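Local coordinates for protein 1-deoxy-D-xylulose 5-phosphate reductoisomerase (PDB 1R0K) that catalyses the NADPH-dependent rearrangement and reduction of 1-deoxy-D-xylulose 5-phosphate to 2-C-methyl-D-erythritol 4-phosphate, an early step of isoprenoid biosynthesis that requires a divalent metal, at residues 5-10 with 94-99; 56-61 with 84-89; 177-182 with 211-216. All blocks are in the same frame, centred on the assembly; numbering follows the deposited sequence.

From the N terminus, the first strand, 5-10, pairs with strand 96-99, and contact 1 closes a long loop of alternating strands and helices in the NADPH-binding domain. Contact 2 falls wholly within that loop: strand 56-59, two places from 5-10 in the same parallel sheet, is covered by helix 83-90, whose chain then runs into strand 96-99. The centres of these two contacts lie about 14 Å apart. Contact 3 follows in series, crossing neither. It joins the loop after strand 168-175 to the end of helix 206-214, on the opposite side of the chain's centre, about 33 Å from contact 1 between centres.

Contact 1. Residues 5-10 with 94-99; sequences RTVTVL and ADWTMA
R5 reaches across the start of two parallel strands to grip D95 and lie against W96. Its chain leaves CB extended, CG anti to the backbone N (chi1 -173°), and this brings the charged end to D95 and W96 at the start of the neighbouring strand. CG and CD pass beside D95 OD2, NE donates to that oxygen at 2.8 Å, and W96 CD1 lies over one guanidinium face, 3.6 Å from NH2, an oblique approach as seen from the indole. The NE bond lies close to the guanidinium plane and meets the anti lone pair of OD2; NH2 adds a weak second bond to the same oxygen. W96 CB sits over the guanidinium centre, while the indole plane is tilted 58° from it. With R5 cut back to an alanine, the D95 carboxylate would probably lose this charged mate and W96 its guanidinium cover.

Next along, T6 OG1 accepts from D95 N at 2.9 Å. Parallel pairing then runs from W96 N to T6 O through T8 N to W96 O and M98 N to T8 O, ending with L10 N to M98 O (2.8 Å). V7 CG1 packs on W96 CB, and W96 NE1 is held by the carbonyl of T273. In this Rossmann-type core, four bonds satisfy the facing backbone groups, strand 31-38 bonds the far edge of 5-10, and a salt bridge fastens the partly exposed N-terminal end.

Contact 2. Residues 56-61 with 84-89; sequences RAVIAD and DALVEA
V58 projects from its strand toward the helix, and its two methyls divide the work. CG1, anti to the backbone N (chi1 -173°), presses on A85 CB at 3.5 Å, a tight carbon contact, and also meets L86 CD2 at 3.8 Å. CG2 turns the other way along the helix and touches A89 CB at 3.9 Å. A85 and A89 are one turn apart, and their small side chains let the helix come down over the valine. Farther along the strand direction, A60 CB meets the other leucine methyl, L86 CD1, so L86 spans V58 and A60.

At the opposite end R56 approaches more loosely. E88 CB lies at the edge of its guanidinium, near the plane, 4.3 Å from NH1, and NH1 gives a hydrogen bond of 2.9 Å to water 2, which in turn donates to A85 O at 2.8 Å. The guanidinium is steered by E78 on the adjoining strand, which forms a salt bridge with NH2. Neighbouring strands extend the floor: T37 touches both V58 and L86, while A80 touches V58 and A85.

Helix 83-90 packs on the face of the parallel sheet of the Rossmann-type domain, its segment running roughly antiparallel to strand 56-59 (148°). Direct contact is mainly apolar, tightest between V58 and A85, while the polar link between the segments is made through water at the partly exposed margin.

Contact 3. Residues 177-182 with 211-216; sequences GGPFRT and DSATMM
Water 3 is gripped by three backbone groups from the two segments. It donates to G177 O and to A213 O, each at 2.9 Å, and accepts from F180 N at 2.8 Å. Three bonds from two chain segments thus fix a single solvent molecule between loop and helix, and A213 O, near the helix end, finds a partner in it.

Around the water the side chains meet mainly through carbon. A213 CB lies obliquely against the F180 ring, 3.7 Å from CE2, and also meets P179 CG at 4.0 Å. F180 CG is anti to the carbonyl carbon (chi1 -58°), which sets the ring beside A213; F343 packs edge-to-face with the same ring and touches A213 as well. P179 CD rests 3.7 Å from S212 OG, and S212 is a residue predicted to bind 1-deoxy-D-xylulose 5-phosphate.

The loop is built around a type I beta turn from G178 to R181, closed by a weak bond from R181 N to G178 O. It follows strand 168-175, and S176, another predicted substrate-binding residue, uses its OG to accept from G178 N. Glycine suits both positions before the proline: a CB on G178 would run into S212 O, and one on G177 would be jammed against the preceding carbonyl oxygen and R181 CD.

On the helix side, the chain leaves helical geometry at M215, which has positive phi (73°), before helix 216-229 begins. T214 OG1 accepts from M216 N at 3.2 Å in an ST turn across this break. M215 CG comes to 4.1 Å from G177 O, and the side chain of M215 also lies close to that of K218, likewise predicted to hold the substrate.

Contact 1. Residues 5-10 with 94-99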
# COMPACT_ATOMS: atom_id res chain seq x y z
N ARG B 5 12.39 -22.46 13.62
CA ARG B 5 10.96 -22.29 13.84
C ARG B 5 10.29 -23.52 13.24
O ARG B 5 10.57 -23.89 12.10
CB ARG B 5 10.47 -21.03 13.14
CG ARG B 5 9.02 -20.69 13.43
CD ARG B 5 8.55 -19.51 12.59
NE ARG B 5 7.23 -19.05 13.01
CZ ARG B 5 6.50 -18.16 12.35
NH1 ARG B 5 6.96 -17.64 11.22
NH2 ARG B 5 5.32 -17.79 12.81
N THR B 6 9.40 -24.15 14.00
CA THR B 6 8.71 -25.35 13.53
C THR B 6 7.53 -25.04 12.61
O THR B 6 6.73 -24.15 12.89
CB THR B 6 8.22 -26.21 14.72
OG1 THR B 6 7.38 -25.41 15.57
CG2 THR B 6 9.40 -26.72 15.52
N VAL B 7 7.42 -25.79 11.52
CA VAL B 7 6.35 -25.59 10.56
C VAL B 7 5.66 -26.87 10.11
O VAL B 7 6.27 -27.93 10.00
CB VAL B 7 6.88 -24.88 9.29
CG1 VAL B 7 7.49 -23.54 9.65
CG2 VAL B 7 7.90 -25.76 8.58
N THR B 8 4.36 -26.75 9.87
CA THR B 8 3.55 -27.86 9.40
C THR B 8 2.76 -27.38 8.20
O THR B 8 2.21 -26.28 8.20
CB THR B 8 2.58 -28.37 10.49
OG1 THR B 8 3.30 -29.20 11.41
CG2 THR B 8 1.44 -29.17 9.87
N VAL B 9 2.73 -28.21 7.16
CA VAL B 9 2.00 -27.86 5.96
C VAL B 9 0.88 -28.87 5.72
O VAL B 9 1.14 -30.04 5.42
CB VAL B 9 2.92 -27.83 4.73
CG1 VAL B 9 2.14 -27.35 3.50
CG2 VAL B 9 4.11 -26.93 5.00
N LEU B 10 -0.35 -28.42 5.90
CA LEU B 10 -1.52 -29.26 5.69
C LEU B 10 -1.90 -29.06 4.22
O LEU B 10 -2.33 -27.98 3.83
CB LEU B 10 -2.66 -28.81 6.61
CG LEU B 10 -2.29 -28.72 8.09
CD1 LEU B 10 -3.48 -28.19 8.87
CD2 LEU B 10 -1.87 -30.11 8.62
N ALA B 94 3.38 -27.28 15.72
CA ALA B 94 4.13 -26.37 14.86
C ALA B 94 3.82 -24.91 15.19
O ALA B 94 2.66 -24.54 15.39
CB ALA B 94 3.80 -26.64 13.41
N ASP B 95 4.85 -24.07 15.24
CA ASP B 95 4.63 -22.66 15.54
C ASP B 95 3.94 -22.01 14.35
O ASP B 95 3.19 -21.05 14.50
CB ASP B 95 5.95 -21.94 15.82
CG ASP B 95 5.74 -20.51 16.28
OD1 ASP B 95 5.18 -20.31 17.39
OD2 ASP B 95 6.13 -19.57 15.54
N TRP B 96 4.21 -22.53 13.15
CA TRP B 96 3.62 -21.99 11.94
C TRP B 96 2.97 -23.11 11.17
O TRP B 96 3.61 -24.11 10.85
CB TRP B 96 4.69 -21.33 11.08
CG TRP B 96 4.14 -20.55 9.92
CD1 TRP B 96 3.70 -19.26 9.94
CD2 TRP B 96 4.01 -21.00 8.57
NE1 TRP B 96 3.30 -18.88 8.68
CE2 TRP B 96 3.48 -19.93 7.82
CE3 TRP B 96 4.28 -22.22 7.92
CZ2 TRP B 96 3.22 -20.02 6.45
CZ3 TRP B 96 4.02 -22.31 6.55
CH2 TRP B 96 3.50 -21.22 5.83
N THR B 97 1.68 -22.95 10.86
CA THR B 97 0.93 -23.96 10.13
C THR B 97 0.28 -23.43 8.88
O THR B 97 -0.48 -22.46 8.93
CB THR B 97 -0.20 -24.56 11.00
OG1 THR B 97 0.35 -25.18 12.16
CG2 THR B 97 -0.99 -25.61 10.20
N MET B 98 0.58 -24.05 7.74
CA MET B 98 -0.03 -23.67 6.49
C MET B 98 -1.25 -24.58 6.36
O MET B 98 -1.11 -25.79 6.23
CB MET B 98 0.93 -23.90 5.32
CG MET B 98 0.28 -23.82 3.94
SD MET B 98 -0.64 -22.29 3.63
CE MET B 98 0.70 -21.19 3.28
N ALA B 99 -2.44 -24.00 6.44
CA ALA B 99 -3.68 -24.76 6.34
C ALA B 99 -4.12 -24.70 4.89
O ALA B 99 -4.83 -23.78 4.49
CB ALA B 99 -4.74 -24.16 7.23
O HOH W 1 1.81 -29.31 13.64

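Contact 2. Residues 56-61 with 84-89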
# COMPACT_ATOMS: atom_id res chain seq x y z
N ARG B 56 6.70 -36.33 10.51
CA ARG B 56 5.57 -37.18 10.13
C ARG B 56 4.95 -36.75 8.82
O ARG B 56 4.92 -35.57 8.49
CB ARG B 56 4.51 -37.14 11.24
CG ARG B 56 3.30 -38.02 10.97
CD ARG B 56 2.30 -37.90 12.11
NE ARG B 56 2.92 -38.19 13.40
CZ ARG B 56 2.29 -38.09 14.57
NH1 ARG B 56 1.02 -37.71 14.61
NH2 ARG B 56 2.94 -38.35 15.69
N ALA B 57 4.45 -37.73 8.07
CA ALA B 57 3.79 -37.49 6.80
C ALA B 57 2.43 -38.19 6.87
O ALA B 57 2.34 -39.36 7.24
CB ALA B 57 4.61 -38.06 5.65
N VAL B 58 1.38 -37.47 6.51
CA VAL B 58 0.05 -38.05 6.57
C VAL B 58 -0.65 -38.03 5.23
O VAL B 58 -0.75 -36.99 4.58
CB VAL B 58 -0.84 -37.31 7.59
CG1 VAL B 58 -2.16 -38.05 7.77
CG2 VAL B 58 -0.12 -37.20 8.92
N ILE B 59 -1.13 -39.19 4.81
CA ILE B 59 -1.88 -39.28 3.57
C ILE B 59 -3.34 -39.38 4.00
O ILE B 59 -3.72 -40.26 4.77
CB ILE B 59 -1.44 -40.52 2.74
CG1 ILE B 59 -2.04 -40.44 1.33
CG2 ILE B 59 -1.82 -41.81 3.45
CD1 ILE B 59 -1.52 -39.28 0.52
N ALA B 60 -4.16 -38.45 3.52
CA ALA B 60 -5.57 -38.40 3.88
C ALA B 60 -6.34 -39.68 3.59
O ALA B 60 -7.13 -40.15 4.41
CB ALA B 60 -6.24 -37.23 3.18
N ASP B 61 -6.11 -40.25 2.41
CA ASP B 61 -6.80 -41.46 2.00
C ASP B 61 -6.27 -42.69 2.74
O ASP B 61 -5.13 -43.11 2.53
CB ASP B 61 -6.62 -41.64 0.49
CG ASP B 61 -7.63 -42.59 -0.10
OD1 ASP B 61 -7.70 -43.74 0.36
OD2 ASP B 61 -8.36 -42.17 -1.03
N ASP B 84 -8.57 -38.63 10.94
CA ASP B 84 -8.13 -38.32 12.30
C ASP B 84 -6.64 -37.98 12.33
O ASP B 84 -6.21 -37.09 13.07
CB ASP B 84 -8.41 -39.49 13.25
CG ASP B 84 -9.88 -39.81 13.37
OD1 ASP B 84 -10.71 -38.87 13.32
OD2 ASP B 84 -10.22 -41.01 13.53
N ALA B 85 -5.86 -38.70 11.53
CA ALA B 85 -4.41 -38.48 11.48
C ALA B 85 -4.09 -37.05 11.07
O ALA B 85 -3.11 -36.47 11.54
CB ALA B 85 -3.77 -39.46 10.50
N LEU B 86 -4.92 -36.48 10.20
CA LEU B 86 -4.73 -35.11 9.75
C LEU B 86 -4.88 -34.16 10.93
O LEU B 86 -4.09 -33.24 11.11
CB LEU B 86 -5.76 -34.74 8.67
CG LEU B 86 -5.67 -35.44 7.31
CD1 LEU B 86 -6.84 -34.96 6.44
CD2 LEU B 86 -4.33 -35.13 6.64
N VAL B 87 -5.91 -34.39 11.73
CA VAL B 87 -6.14 -33.55 12.89
C VAL B 87 -4.98 -33.68 13.86
O VAL B 87 -4.49 -32.69 14.38
CB VAL B 87 -7.46 -33.94 13.60
CG1 VAL B 87 -7.60 -33.16 14.90
CG2 VAL B 87 -8.64 -33.65 12.68
N GLU B 88 -4.52 -34.91 14.09
CA GLU B 88 -3.41 -35.13 15.00
C GLU B 88 -2.15 -34.42 14.50
O GLU B 88 -1.44 -33.80 15.29
CB GLU B 88 -3.14 -36.63 15.16
CG GLU B 88 -4.26 -37.36 15.89
CD GLU B 88 -4.05 -38.86 15.94
OE1 GLU B 88 -2.99 -39.29 16.43
OE2 GLU B 88 -4.96 -39.60 15.50
N ALA B 89 -1.89 -34.50 13.20
CA ALA B 89 -0.72 -33.82 12.64
C ALA B 89 -0.81 -32.33 12.93
O ALA B 89 0.18 -31.69 13.29
CB ALA B 89 -0.65 -34.06 11.14
O HOH W 2 -0.88 -37.91 12.43

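Contact 3. Residues 177-182 with 211-216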
# COMPACT_ATOMS: atom_id res chain seq x y z
N GLY B 177 -12.90 -10.02 -13.06
CA GLY B 177 -14.17 -9.94 -13.76
C GLY B 177 -14.48 -11.27 -14.42
O GLY B 177 -15.59 -11.49 -14.92
N GLY B 178 -13.49 -12.15 -14.43
CA GLY B 178 -13.67 -13.46 -15.03
C GLY B 178 -13.65 -13.45 -16.54
O GLY B 178 -13.54 -12.39 -17.15
N PRO B 179 -13.76 -14.62 -17.18
CA PRO B 179 -13.74 -14.71 -18.65
C PRO B 179 -14.94 -14.06 -19.35
O PRO B 179 -14.87 -13.75 -20.53
CB PRO B 179 -13.67 -16.22 -18.89
CG PRO B 179 -14.43 -16.78 -17.74
CD PRO B 179 -13.91 -15.95 -16.58
N PHE B 180 -16.03 -13.85 -18.62
CA PHE B 180 -17.22 -13.24 -19.22
C PHE B 180 -17.49 -11.83 -18.75
O PHE B 180 -18.63 -11.36 -18.75
CB PHE B 180 -18.44 -14.12 -18.95
CG PHE B 180 -18.29 -15.52 -19.46
CD1 PHE B 180 -17.89 -15.75 -20.77
CD2 PHE B 180 -18.51 -16.61 -18.63
CE1 PHE B 180 -17.71 -17.04 -21.25
CE2 PHE B 180 -18.33 -17.91 -19.10
CZ PHE B 180 -17.93 -18.12 -20.41
N ARG B 181 -16.42 -11.13 -18.37
CA ARG B 181 -16.51 -9.76 -17.89
C ARG B 181 -17.31 -8.84 -18.82
O ARG B 181 -18.03 -7.96 -18.36
CB ARG B 181 -15.11 -9.17 -17.70
CG ARG B 181 -15.09 -7.68 -17.33
CD ARG B 181 -13.66 -7.18 -17.12
NE ARG B 181 -12.82 -7.36 -18.30
CZ ARG B 181 -12.71 -6.48 -19.29
NH1 ARG B 181 -13.38 -5.33 -19.26
NH2 ARG B 181 -11.90 -6.74 -20.32
N THR B 182 -17.17 -9.04 -20.13
CA THR B 182 -17.87 -8.19 -21.08
C THR B 182 -18.99 -8.90 -21.83
O THR B 182 -19.53 -8.37 -22.81
CB THR B 182 -16.90 -7.62 -22.12
OG1 THR B 182 -16.37 -8.69 -22.91
CG2 THR B 182 -15.76 -6.89 -21.44
N ASP B 211 -16.59 -20.92 -11.03
CA ASP B 211 -16.79 -19.90 -10.01
C ASP B 211 -16.24 -18.55 -10.46
O ASP B 211 -16.75 -17.49 -10.10
CB ASP B 211 -16.13 -20.31 -8.68
CG ASP B 211 -16.90 -21.41 -7.97
OD1 ASP B 211 -18.09 -21.61 -8.28
OD2 ASP B 211 -16.31 -22.05 -7.07
N SER B 212 -15.17 -18.60 -11.25
CA SER B 212 -14.57 -17.39 -11.78
C SER B 212 -15.52 -16.79 -12.83
O SER B 212 -15.74 -15.59 -12.89
CB SER B 212 -13.22 -17.71 -12.42
OG SER B 212 -12.69 -16.60 -13.12
N ALA B 213 -16.09 -17.67 -13.65
CA ALA B 213 -17.00 -17.25 -14.71
C ALA B 213 -18.29 -16.63 -14.18
O ALA B 213 -18.80 -15.67 -14.76
CB ALA B 213 -17.32 -18.45 -15.61
N THR B 214 -18.81 -17.17 -13.09
CA THR B 214 -20.05 -16.65 -12.50
C THR B 214 -19.76 -15.57 -11.47
O THR B 214 -20.66 -14.86 -11.03
CB THR B 214 -20.83 -17.76 -11.79
OG1 THR B 214 -20.06 -18.21 -10.67
CG2 THR B 214 -21.09 -18.93 -12.73
N MET B 215 -18.48 -15.45 -11.11
CA MET B 215 -18.02 -14.50 -10.11
C MET B 215 -18.42 -14.94 -8.71
O MET B 215 -18.42 -14.14 -7.77
CB MET B 215 -18.52 -13.08 -10.41
CG MET B 215 -17.78 -12.40 -11.55
SD MET B 215 -17.94 -10.60 -11.54
CE MET B 215 -16.66 -10.13 -10.37
N MET B 216 -18.76 -16.22 -8.56
CA MET B 216 -19.11 -16.76 -7.26
C MET B 216 -17.84 -16.74 -6.42
O MET B 216 -17.89 -16.54 -5.20
CB MET B 216 -19.60 -18.21 -7.41
CG MET B 216 -20.02 -18.86 -6.10
SD MET B 216 -21.40 -18.03 -5.29
CE MET B 216 -22.74 -18.48 -6.36
O HOH W 3 -16.92 -13.80 -15.95